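Local coordinates for protein glutaminase 1 (Escherichia coli, PDB 1U60) that hydrolyses L-glutamine to L-glutamate and ammonium, and belongs to the glutaminase family in the beta-lactamase clan, at residues Ala42-Val46 with Thr202-Thr207; Val254-Gly258 with Leu267-Pro271; Val132-Trp136 with Asp190-Gln195. All coordinates share one frame; numbering follows the deposited sequence.

Contact 1 of 3, residues Ala42-Val46 with Thr202-Thr207; sequences AVAIV and TIELAT
Val46 and Ala206 form the closest apolar pair between this strand and helix, with Val46 CG2 lying 3.7 Å from Ala206 CB. Val46 holds CG1 anti to its backbone N (chi1 176°), which leaves CG2 as the branch that meets the helix. The same methyl also approaches Ile203 O and Thr207 OG1. Ala44 CB sits two residues back, on the same face, 4.0 Å from Ile203 CG1 and about as far from Thr202 CG2. Ala42 completes the row: its CB is 3.5 Å from Thr202 OG1.

No hydrogen bond crosses between the segments. Within the helix, Thr207 OG1 bonds to Ile203 O at 2.7 Å, and Thr207 N bonds to the same oxygen from the opposite face of its carbonyl plane. This fixes the threonine hydroxyl beside the Val46 methyl. The strand backbone pairs with its neighbours in the sheet.

Small alanines let the two backbones come near; the axes of the two segments come within 7.2 Å, at 39° to each other. Strand 42-47 lies between strands 52-56 and 274-279 of the five-stranded antiparallel sheet. Helix 202-213 packs on the face bearing Ala42, Ala44 and Val46. Val43 and Ile45 point the other way, onto helices 4-18 and 290-303.

Contact 2 of 3, residues Val254-Gly258 with Leu267-Pro271; sequences VGLPG and LAVVP
Leu256 reaches across to the strand at Ala268, Val269 and Val270. Its CB lies 4.3 Å from Ala268 CB and also near Val269 O. CG, anti to the carbonyl carbon (chi1 -62°), places the fork where both methyls meet Val270 CG2. CD1 touches it at 3.8 Å. CD2 approaches it too and comes within 3.7 Å of Val269 O. The leucine thus covers a carbonyl with one methyl and meets the valine with both.

Pro257 covers the same carbonyl with its ring: Pro257 CD is 3.4 Å from Val269 O. Its own carbonyl makes the hydrogen bond of the contact, accepted from Val269 N at 3.0 Å with an N-H...O angle of 154°. Ala268 CA adds a CA-H...O contact to Pro257 O.

Gly258 and Ala268 follow as an antiparallel non-hydrogen-bonded pair, their CA atoms 4.2 Å apart. Gly258 CA lies 2.9 Å from Leu267 O, a close approach of the two backbones. Phe308 of the second subunit packs on Pro257.

Strands 258-260 and 265-270 form an antiparallel beta hairpin at one side of the five-stranded sheet, and the contact lies at its open end. The Val269-Pro257 bond, continued by Leu267-Lys259 backbone pairing, sets their register. The remaining chemistry is mostly apolar. Val269 O is buried without a polar partner, wrapped by carbons of Leu256 and Pro257, probably at some energetic cost.

Contact 3 of 3, residues Val132-Trp136 with Asp190-Gln195; sequences VEQRW and DVYTRQ
Glu133 and Arg194 join the two helices by a paired salt bridge. Arg194 grips the carboxylate end-on: NH1 gives a hydrogen bond to Glu133 OE1 and NH2 one to Glu133 OE2, each 2.9 Å long. Both oxygens are met on the syn side but with the donors tilted out of the carboxylate plane, while the oxygens lie in the guanidinium plane. The two planes are 27° apart. Glu133 starts away from the partner helix, and a bend at chi2 (-57°) brings its carboxylate back.

Asp190, one turn before Arg194, takes the side of the guanidinium. Arg194 NE bonds to Asp190 OD1 at 2.8 Å, from above the carboxylate plane. Arg194 NH2 bonds to Asp190 OD2 on its syn side, tilted from its plane, so this nitrogen serves both acids. With four bonds to two carboxylates, the guanidinium is fixed in rotation. Its positive charge probably eases the nearness of the two acids.

The aliphatic part of the arginine crosses the indole obliquely. Arg194 CB stands over one face of the six-membered ring of Trp136, toward its rim, a CH-pi contact 3.7 Å from the centroid. Arg194 NH1 approaches Trp136 CD1, with the ring and guanidinium planes 62° apart. Val191 CG1 lies at the indole edge. Its other methyl, CG2, packs against Val132 CG2 at 3.6 Å.

Other polar ends are held from outside. Arg135 bonds to Ile127 O and Thr124 O and forms a salt bridge with Glu187. Gln195 OE1 is bonded to Ser68 OG.

This is helix-helix packing with a salt-bridge network, in the helical part of the glutaminase fold. Helix 185-195 also carries Tyr192, a predicted substrate-binding residue, which starts away from 132-136 and packs on helix 117-126.

Overall arrangement
From the N terminus, strand 42-47 comes first, and its partner helix begins only at Thr202. Contact 1 therefore closes a long, largely helical loop. Contact 3 lies wholly within that loop and closes a shorter one, between helices 132-147 and 185-195. Contact 2 follows after both and closes the short hairpin of strands 258-260 and 265-270, before strand 274-279 and helix 290-303. Contacts 1 and 2 reach the same five-stranded sheet and touch where Leu205 O meets Leu267 CD1 at 3.4 Å. Contact 3 lies across the chain's centre from contact 2, their centres about 28 Å apart. Two contacts thus tie up the sheet region, and the third joins helices of the helical region.

Contact 1 of 3, residues Ala42-Val46 with Thr202-Thr207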
ATOM      1  N   ALA A  42      10.325  22.045  10.702  1.00  7.44           N
ATOM      2  CA  ALA A  42      10.915  22.317   9.403  1.00  7.80           C
ATOM      3  C   ALA A  42      10.222  21.514   8.344  1.00  8.23           C
ATOM      4  O   ALA A  42       9.644  20.446   8.632  1.00  7.98           O
ATOM      5  CB  ALA A  42      12.397  22.041   9.404  1.00  9.10           C
ATOM      6  N   VAL A  43      10.266  22.046   7.139  1.00  8.88           N
ATOM      7  CA  VAL A  43       9.802  21.333   5.969  1.00  8.72           C
ATOM      8  C   VAL A  43      10.694  21.707   4.784  1.00  9.68           C
ATOM      9  O   VAL A  43      11.212  22.840   4.671  1.00  9.22           O
ATOM     10  CB  VAL A  43       8.323  21.594   5.692  1.00 10.44           C
ATOM     11  CG1 VAL A  43       8.038  23.095   5.587  1.00 11.38           C
ATOM     12  CG2 VAL A  43       7.872  20.864   4.478  1.00  8.66           C
ATOM     13  N   ALA A  44      10.934  20.739   3.911  1.00  9.03           N
ATOM     14  CA  ALA A  44      11.820  20.957   2.760  1.00  8.39           C
ATOM     15  C   ALA A  44      11.427  20.116   1.557  1.00  9.08           C
ATOM     16  O   ALA A  44      10.925  19.028   1.694  1.00  8.30           O
ATOM     17  CB  ALA A  44      13.302  20.638   3.106  1.00  7.87           C
ATOM     18  N   ILE A  45      11.791  20.630   0.372  1.00  9.58           N
ATOM     19  CA  ILE A  45      11.778  19.918  -0.882  1.00  9.25           C
ATOM     20  C   ILE A  45      13.212  19.875  -1.432  1.00  9.66           C
ATOM     21  O   ILE A  45      13.949  20.856  -1.403  1.00 10.63           O
ATOM     22  CB  ILE A  45      10.935  20.682  -1.909  1.00  9.36           C
ATOM     23  CG1 ILE A  45       9.455  20.681  -1.552  1.00  9.78           C
ATOM     24  CG2 ILE A  45      11.171  20.163  -3.314  1.00  9.57           C
ATOM     25  CD1 ILE A  45       8.600  21.682  -2.336  1.00 10.41           C
ATOM     26  N   VAL A  46      13.598  18.695  -1.922  1.00  9.19           N
ATOM     27  CA  VAL A  46      14.758  18.554  -2.755  1.00  9.46           C
ATOM     28  C   VAL A  46      14.295  17.923  -4.067  1.00  9.56           C
ATOM     29  O   VAL A  46      13.750  16.828  -4.075  1.00  9.79           O
ATOM     30  CB  VAL A  46      15.849  17.724  -2.100  1.00  8.27           C
ATOM     31  CG1 VAL A  46      17.025  17.553  -3.133  1.00  8.48           C
ATOM     32  CG2 VAL A  46      16.340  18.428  -0.817  1.00  9.32           C
ATOM     33  N   THR A 202      16.476  18.263   8.048  1.00  7.51           N
ATOM     34  CA  THR A 202      15.307  18.082   7.191  1.00  7.52           C
ATOM     35  C   THR A 202      15.700  18.100   5.707  1.00  8.12           C
ATOM     36  O   THR A 202      15.062  17.424   4.886  1.00  8.81           O
ATOM     37  CB  THR A 202      14.274  19.121   7.515  1.00  7.41           C
ATOM     38  OG1 THR A 202      13.829  18.918   8.872  1.00  8.17           O
ATOM     39  CG2 THR A 202      12.985  18.969   6.674  1.00  9.29           C
ATOM     40  N   ILE A 203      16.700  18.914   5.359  1.00  8.47           N
ATOM     41  CA  ILE A 203      17.190  18.932   3.985  1.00  8.95           C
ATOM     42  C   ILE A 203      17.809  17.596   3.623  1.00  7.32           C
ATOM     43  O   ILE A 203      17.634  17.114   2.512  1.00  8.17           O
ATOM     44  CB  ILE A 203      18.079  20.164   3.756  1.00  9.52           C
ATOM     45  CG1 ILE A 203      17.146  21.396   3.663  1.00 10.73           C
ATOM     46  CG2 ILE A 203      18.833  20.073   2.450  1.00 11.26           C
ATOM     47  CD1 ILE A 203      17.828  22.690   3.733  1.00 11.61           C
ATOM     48  N   GLU A 204      18.594  17.032   4.542  1.00  8.14           N
ATOM     49  CA  GLU A 204      19.192  15.723   4.340  1.00  7.44           C
ATOM     50  C   GLU A 204      18.146  14.636   4.189  1.00  7.23           C
ATOM     51  O   GLU A 204      18.254  13.789   3.314  1.00  7.73           O
ATOM     52  CB  GLU A 204      20.158  15.433   5.471  1.00  8.50           C
ATOM     53  CG  GLU A 204      21.390  16.329   5.309  1.00  6.54           C
ATOM     54  CD  GLU A 204      22.291  16.423   6.549  1.00 10.24           C
ATOM     55  OE1 GLU A 204      21.867  16.053   7.689  1.00 10.46           O
ATOM     56  OE2 GLU A 204      23.430  16.946   6.350  1.00 11.55           O
ATOM     57  N   LEU A 205      17.088  14.708   4.998  1.00  7.51           N
ATOM     58  CA  LEU A 205      15.975  13.758   4.845  1.00  7.61           C
ATOM     59  C   LEU A 205      15.299  13.881   3.499  1.00  7.35           C
ATOM     60  O   LEU A 205      15.030  12.872   2.842  1.00  7.02           O
ATOM     61  CB  LEU A 205      15.000  13.888   5.990  1.00  7.89           C
ATOM     62  CG  LEU A 205      13.787  12.967   6.026  1.00  8.51           C
ATOM     63  CD1 LEU A 205      14.280  11.508   5.955  1.00 10.38           C
ATOM     64  CD2 LEU A 205      12.929  13.159   7.258  1.00  8.76           C
ATOM     65  N   ALA A 206      15.022  15.107   3.078  1.00  7.85           N
ATOM     66  CA  ALA A 206      14.461  15.356   1.763  1.00  8.06           C
ATOM     67  C   ALA A 206      15.362  14.900   0.649  1.00  8.09           C
ATOM     68  O   ALA A 206      14.889  14.491  -0.396  1.00  8.39           O
ATOM     69  CB  ALA A 206      14.065  16.827   1.580  1.00  9.17           C
ATOM     70  N   THR A 207      16.684  14.935   0.880  1.00  7.36           N
ATOM     71  CA  THR A 207      17.636  14.431  -0.089  1.00  8.21           C
ATOM     72  C   THR A 207      17.545  12.918  -0.273  1.00  7.62           C
ATOM     73  O   THR A 207      17.616  12.434  -1.389  1.00  8.41           O
ATOM     74  CB  THR A 207      19.048  14.832   0.341  1.00  6.69           C
ATOM     75  OG1 THR A 207      19.160  16.265   0.403  1.00  9.22           O
ATOM     76  CG2 THR A 207      20.041  14.374  -0.695  1.00  9.72           C
TER

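Contact 2 of 3, residues Val254-Gly258 with Leu267-Pro271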
ATOM      1  N   VAL A 254      -2.786  11.218   1.325  1.00  9.29           N
ATOM      2  CA  VAL A 254      -1.650  11.825   0.653  1.00  9.14           C
ATOM      3  C   VAL A 254      -1.267  11.094  -0.654  1.00  8.38           C
ATOM      4  O   VAL A 254      -0.939  11.732  -1.676  1.00  8.72           O
ATOM      5  CB  VAL A 254      -0.437  11.825   1.620  1.00  9.76           C
ATOM      6  CG1 VAL A 254       0.744  12.510   0.992  1.00  9.89           C
ATOM      7  CG2 VAL A 254      -0.774  12.537   2.929  1.00  9.54           C
ATOM      8  N   GLY A 255      -1.285   9.754  -0.632  1.00  7.47           N
ATOM      9  CA  GLY A 255      -0.988   8.971  -1.819  1.00  7.48           C
ATOM     10  C   GLY A 255       0.456   9.037  -2.319  1.00  8.13           C
ATOM     11  O   GLY A 255       0.749   8.917  -3.520  1.00  7.65           O
ATOM     12  N   LEU A 256       1.371   9.212  -1.389  1.00  8.45           N
ATOM     13  CA  LEU A 256       2.769   9.134  -1.720  1.00  8.16           C
ATOM     14  C   LEU A 256       3.466   8.185  -0.754  1.00  9.02           C
ATOM     15  O   LEU A 256       3.175   8.179   0.447  1.00  7.65           O
ATOM     16  CB  LEU A 256       3.431  10.493  -1.605  1.00  8.53           C
ATOM     17  CG  LEU A 256       2.953  11.631  -2.494  1.00  9.38           C
ATOM     18  CD1 LEU A 256       3.614  12.931  -2.040  1.00  9.09           C
ATOM     19  CD2 LEU A 256       3.255  11.361  -3.936  1.00  8.74           C
ATOM     20  N   PRO A 257       4.416   7.407  -1.260  1.00  8.72           N
ATOM     21  CA  PRO A 257       5.211   6.523  -0.371  1.00  9.03           C
ATOM     22  C   PRO A 257       5.967   7.318   0.647  1.00  8.03           C
ATOM     23  O   PRO A 257       6.629   8.274   0.289  1.00  8.84           O
ATOM     24  CB  PRO A 257       6.172   5.801  -1.312  1.00  9.95           C
ATOM     25  CG  PRO A 257       6.003   6.458  -2.649  1.00 10.42           C
ATOM     26  CD  PRO A 257       4.821   7.302  -2.672  1.00  8.50           C
ATOM     27  N   GLY A 258       5.875   6.901   1.898  1.00  7.75           N
ATOM     28  CA  GLY A 258       6.435   7.696   2.989  1.00  7.66           C
ATOM     29  C   GLY A 258       7.093   6.833   4.052  1.00  9.26           C
ATOM     30  O   GLY A 258       7.020   5.602   4.050  1.00  6.92           O
ATOM     31  N   LEU A 267       9.189  11.513   5.775  1.00  7.97           N
ATOM     32  CA  LEU A 267       9.654  11.577   4.377  1.00  9.01           C
ATOM     33  C   LEU A 267       8.545  11.146   3.452  1.00  9.41           C
ATOM     34  O   LEU A 267       7.832  10.163   3.718  1.00  9.68           O
ATOM     35  CB  LEU A 267      10.798  10.598   4.231  1.00 10.01           C
ATOM     36  CG  LEU A 267      11.326  10.300   2.804  1.00 14.32           C
ATOM     37  CD1 LEU A 267      11.985  11.548   2.225  1.00 17.23           C
ATOM     38  CD2 LEU A 267      12.265   9.111   2.875  1.00 16.02           C
ATOM     39  N   ALA A 268       8.429  11.822   2.320  1.00  9.92           N
ATOM     40  CA  ALA A 268       7.638  11.300   1.238  1.00  9.74           C
ATOM     41  C   ALA A 268       8.365  11.435  -0.095  1.00 10.29           C
ATOM     42  O   ALA A 268       9.161  12.348  -0.294  1.00 10.75           O
ATOM     43  CB  ALA A 268       6.342  12.017   1.171  1.00 10.94           C
ATOM     44  N   VAL A 269       8.075  10.528  -1.017  1.00  8.49           N
ATOM     45  CA  VAL A 269       8.716  10.543  -2.334  1.00  7.62           C
ATOM     46  C   VAL A 269       7.673  10.755  -3.413  1.00  8.63           C
ATOM     47  O   VAL A 269       6.686  10.046  -3.466  1.00  7.53           O
ATOM     48  CB  VAL A 269       9.444   9.196  -2.573  1.00  7.48           C
ATOM     49  CG1 VAL A 269      10.102   9.216  -3.957  1.00  7.99           C
ATOM     50  CG2 VAL A 269      10.440   8.985  -1.459  1.00 10.48           C
ATOM     51  N   VAL A 270       7.935  11.703  -4.319  1.00  8.67           N
ATOM     52  CA  VAL A 270       7.168  11.885  -5.545  1.00  9.20           C
ATOM     53  C   VAL A 270       8.001  11.264  -6.682  1.00  9.68           C
ATOM     54  O   VAL A 270       9.003  11.858  -7.115  1.00 10.30           O
ATOM     55  CB  VAL A 270       6.833  13.383  -5.840  1.00  9.53           C
ATOM     56  CG1 VAL A 270       5.896  13.493  -7.032  1.00 11.40           C
ATOM     57  CG2 VAL A 270       6.172  14.034  -4.629  1.00  9.61           C
ATOM     58  N   PRO A 271       7.664  10.051  -7.115  1.00  9.34           N
ATOM     59  CA  PRO A 271       8.503   9.331  -8.084  1.00  9.44           C
ATOM     60  C   PRO A 271       8.718  10.198  -9.337  1.00 10.62           C
ATOM     61  O   PRO A 271       7.764  10.759  -9.927  1.00 10.38           O
ATOM     62  CB  PRO A 271       7.672   8.056  -8.398  1.00 10.35           C
ATOM     63  CG  PRO A 271       6.808   7.866  -7.253  1.00 10.65           C
ATOM     64  CD  PRO A 271       6.470   9.268  -6.763  1.00  9.67           C
TER

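Contact 3 of 3, residues Val132-Trp136 with Asp190-Gln195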
ATOM      1  N   VAL A 132      31.194  -7.477  12.055  1.00 14.72           N
ATOM      2  CA  VAL A 132      30.188  -6.514  12.558  1.00 14.33           C
ATOM      3  C   VAL A 132      30.556  -5.066  12.185  1.00 14.47           C
ATOM      4  O   VAL A 132      29.710  -4.257  11.802  1.00 11.75           O
ATOM      5  CB  VAL A 132      29.943  -6.663  14.072  1.00 15.06           C
ATOM      6  CG1 VAL A 132      31.203  -6.424  14.881  1.00 15.11           C
ATOM      7  CG2 VAL A 132      28.826  -5.715  14.537  1.00 15.15           C
ATOM      8  N   GLU A 133      31.839  -4.726  12.273  1.00 13.67           N
ATOM      9  CA  GLU A 133      32.222  -3.354  11.953  1.00 15.28           C
ATOM     10  C   GLU A 133      32.089  -3.022  10.474  1.00 14.53           C
ATOM     11  O   GLU A 133      31.737  -1.893  10.162  1.00 16.22           O
ATOM     12  CB  GLU A 133      33.632  -3.025  12.434  1.00 15.39           C
ATOM     13  CG  GLU A 133      33.750  -3.134  13.963  1.00 18.09           C
ATOM     14  CD  GLU A 133      32.757  -2.246  14.724  1.00 20.29           C
ATOM     15  OE1 GLU A 133      32.499  -1.106  14.224  1.00 17.40           O
ATOM     16  OE2 GLU A 133      32.269  -2.675  15.818  1.00 20.90           O
ATOM     17  N   GLN A 134      32.382  -3.972   9.586  1.00 13.90           N
ATOM     18  CA  GLN A 134      32.148  -3.768   8.168  1.00 12.67           C
ATOM     19  C   GLN A 134      30.647  -3.608   7.913  1.00 12.33           C
ATOM     20  O   GLN A 134      30.262  -2.771   7.095  1.00 11.08           O
ATOM     21  CB  GLN A 134      32.668  -4.926   7.342  1.00 13.73           C
ATOM     22  CG  GLN A 134      32.426  -4.740   5.861  1.00 16.03           C
ATOM     23  CD  GLN A 134      33.113  -5.774   4.993  1.00 18.05           C
ATOM     24  OE1 GLN A 134      32.909  -6.958   5.178  1.00 17.24           O
ATOM     25  NE2 GLN A 134      33.851  -5.321   3.992  1.00 21.56           N
ATOM     26  N   ARG A 135      29.839  -4.401   8.612  1.00 10.61           N
ATOM     27  CA  ARG A 135      28.382  -4.316   8.461  1.00 10.38           C
ATOM     28  C   ARG A 135      27.939  -2.874   8.756  1.00 10.72           C
ATOM     29  O   ARG A 135      27.187  -2.280   8.001  1.00 10.41           O
ATOM     30  CB  ARG A 135      27.675  -5.313   9.365  1.00  9.22           C
ATOM     31  CG  ARG A 135      26.148  -5.396   9.166  1.00 11.00           C
ATOM     32  CD  ARG A 135      25.465  -6.459  10.058  1.00 10.62           C
ATOM     33  NE  ARG A 135      26.043  -7.753   9.773  1.00 11.88           N
ATOM     34  CZ  ARG A 135      25.782  -8.473   8.702  1.00 11.25           C
ATOM     35  NH1 ARG A 135      24.834  -8.143   7.818  1.00 12.08           N
ATOM     36  NH2 ARG A 135      26.437  -9.599   8.544  1.00 13.75           N
ATOM     37  N   TRP A 136      28.487  -2.300   9.819  1.00 10.55           N
ATOM     38  CA  TRP A 136      28.126  -0.938  10.253  1.00 10.63           C
ATOM     39  C   TRP A 136      28.650   0.049   9.241  1.00 10.55           C
ATOM     40  O   TRP A 136      27.925   0.917   8.787  1.00  9.59           O
ATOM     41  CB  TRP A 136      28.619  -0.647  11.693  1.00 10.82           C
ATOM     42  CG  TRP A 136      28.579   0.811  12.028  1.00 11.45           C
ATOM     43  CD1 TRP A 136      29.649   1.624  12.404  1.00 10.78           C
ATOM     44  CD2 TRP A 136      27.459   1.674  11.884  1.00  9.48           C
ATOM     45  NE1 TRP A 136      29.204   2.917  12.561  1.00 12.10           N
ATOM     46  CE2 TRP A 136      27.873   2.983  12.244  1.00  9.98           C
ATOM     47  CE3 TRP A 136      26.121   1.482  11.473  1.00 10.29           C
ATOM     48  CZ2 TRP A 136      27.001   4.076  12.211  1.00 10.39           C
ATOM     49  CZ3 TRP A 136      25.273   2.564  11.454  1.00 11.04           C
ATOM     50  CH2 TRP A 136      25.706   3.840  11.812  1.00  9.79           C
ATOM     51  N   ASP A 190      22.959  -4.958  17.476  1.00  9.61           N
ATOM     52  CA  ASP A 190      23.875  -3.860  17.680  1.00  9.49           C
ATOM     53  C   ASP A 190      23.844  -2.923  16.453  1.00  9.03           C
ATOM     54  O   ASP A 190      23.684  -1.732  16.600  1.00  9.27           O
ATOM     55  CB  ASP A 190      25.272  -4.457  17.916  1.00 10.01           C
ATOM     56  CG  ASP A 190      26.406  -3.441  17.957  1.00  9.65           C
ATOM     57  OD1 ASP A 190      26.218  -2.185  18.001  1.00 13.31           O
ATOM     58  OD2 ASP A 190      27.581  -3.860  17.939  1.00 15.43           O
ATOM     59  N   VAL A 191      24.015  -3.465  15.268  1.00  7.71           N
ATOM     60  CA  VAL A 191      24.131  -2.597  14.093  1.00  8.70           C
ATOM     61  C   VAL A 191      22.815  -1.894  13.817  1.00  8.33           C
ATOM     62  O   VAL A 191      22.808  -0.729  13.449  1.00  7.60           O
ATOM     63  CB  VAL A 191      24.676  -3.329  12.892  1.00  9.31           C
ATOM     64  CG1 VAL A 191      24.758  -2.438  11.691  1.00 10.40           C
ATOM     65  CG2 VAL A 191      26.088  -3.825  13.238  1.00 11.47           C
ATOM     66  N   TYR A 192      21.720  -2.614  14.022  1.00  9.77           N
ATOM     67  CA  TYR A 192      20.395  -2.019  13.847  1.00  9.05           C
ATOM     68  C   TYR A 192      20.260  -0.785  14.779  1.00 10.12           C
ATOM     69  O   TYR A 192      19.781   0.278  14.388  1.00  9.53           O
ATOM     70  CB  TYR A 192      19.260  -3.030  14.111  1.00 10.22           C
ATOM     71  CG  TYR A 192      17.942  -2.307  13.999  1.00  8.84           C
ATOM     72  CD1 TYR A 192      17.512  -1.861  12.765  1.00 12.01           C
ATOM     73  CD2 TYR A 192      17.205  -1.929  15.130  1.00 10.17           C
ATOM     74  CE1 TYR A 192      16.389  -1.146  12.620  1.00 11.98           C
ATOM     75  CE2 TYR A 192      16.028  -1.189  14.980  1.00 12.42           C
ATOM     76  CZ  TYR A 192      15.644  -0.801  13.709  1.00 13.20           C
ATOM     77  OH  TYR A 192      14.555  -0.001  13.482  1.00 18.62           O
ATOM     78  N   THR A 193      20.711  -0.936  16.025  1.00 10.00           N
ATOM     79  CA  THR A 193      20.705   0.161  16.997  1.00  9.67           C
ATOM     80  C   THR A 193      21.545   1.359  16.537  1.00  8.97           C
ATOM     81  O   THR A 193      21.088   2.499  16.585  1.00  9.11           O
ATOM     82  CB  THR A 193      21.193  -0.363  18.342  1.00 10.94           C
ATOM     83  OG1 THR A 193      20.326  -1.435  18.739  1.00 14.43           O
ATOM     84  CG2 THR A 193      21.065   0.686  19.405  1.00 13.29           C
ATOM     85  N   ARG A 194      22.729   1.075  16.026  1.00  9.08           N
ATOM     86  CA  ARG A 194      23.616   2.107  15.453  1.00  9.00           C
ATOM     87  C   ARG A 194      22.950   2.845  14.324  1.00  7.25           C
ATOM     88  O   ARG A 194      23.012   4.071  14.276  1.00  7.29           O
ATOM     89  CB  ARG A 194      24.939   1.525  14.943  1.00  8.79           C
ATOM     90  CG  ARG A 194      25.796   0.876  16.022  1.00 10.25           C
ATOM     91  CD  ARG A 194      27.144   0.443  15.494  1.00 12.84           C
ATOM     92  NE  ARG A 194      27.751  -0.693  16.185  1.00 13.70           N
ATOM     93  CZ  ARG A 194      28.986  -1.160  15.915  1.00 14.34           C
ATOM     94  NH1 ARG A 194      29.749  -0.566  15.014  1.00 15.71           N
ATOM     95  NH2 ARG A 194      29.456  -2.212  16.546  1.00 15.92           N
ATOM     96  N   GLN A 195      22.329   2.113  13.398  1.00  8.28           N
ATOM     97  CA  GLN A 195      21.786   2.749  12.192  1.00  8.07           C
ATOM     98  C   GLN A 195      20.658   3.724  12.521  1.00  8.83           C
ATOM     99  O   GLN A 195      20.418   4.719  11.815  1.00  7.82           O
ATOM    100  CB  GLN A 195      21.371   1.713  11.163  1.00  8.39           C
ATOM    101  CG  GLN A 195      19.986   1.122  11.380  1.00  8.84           C
ATOM    102  CD  GLN A 195      19.560   0.181  10.308  1.00  8.75           C
ATOM    103  OE1 GLN A 195      18.351   0.182   9.895  1.00 11.30           O
ATOM    104  NE2 GLN A 195      20.440  -0.649   9.880  1.00  5.57           N
TER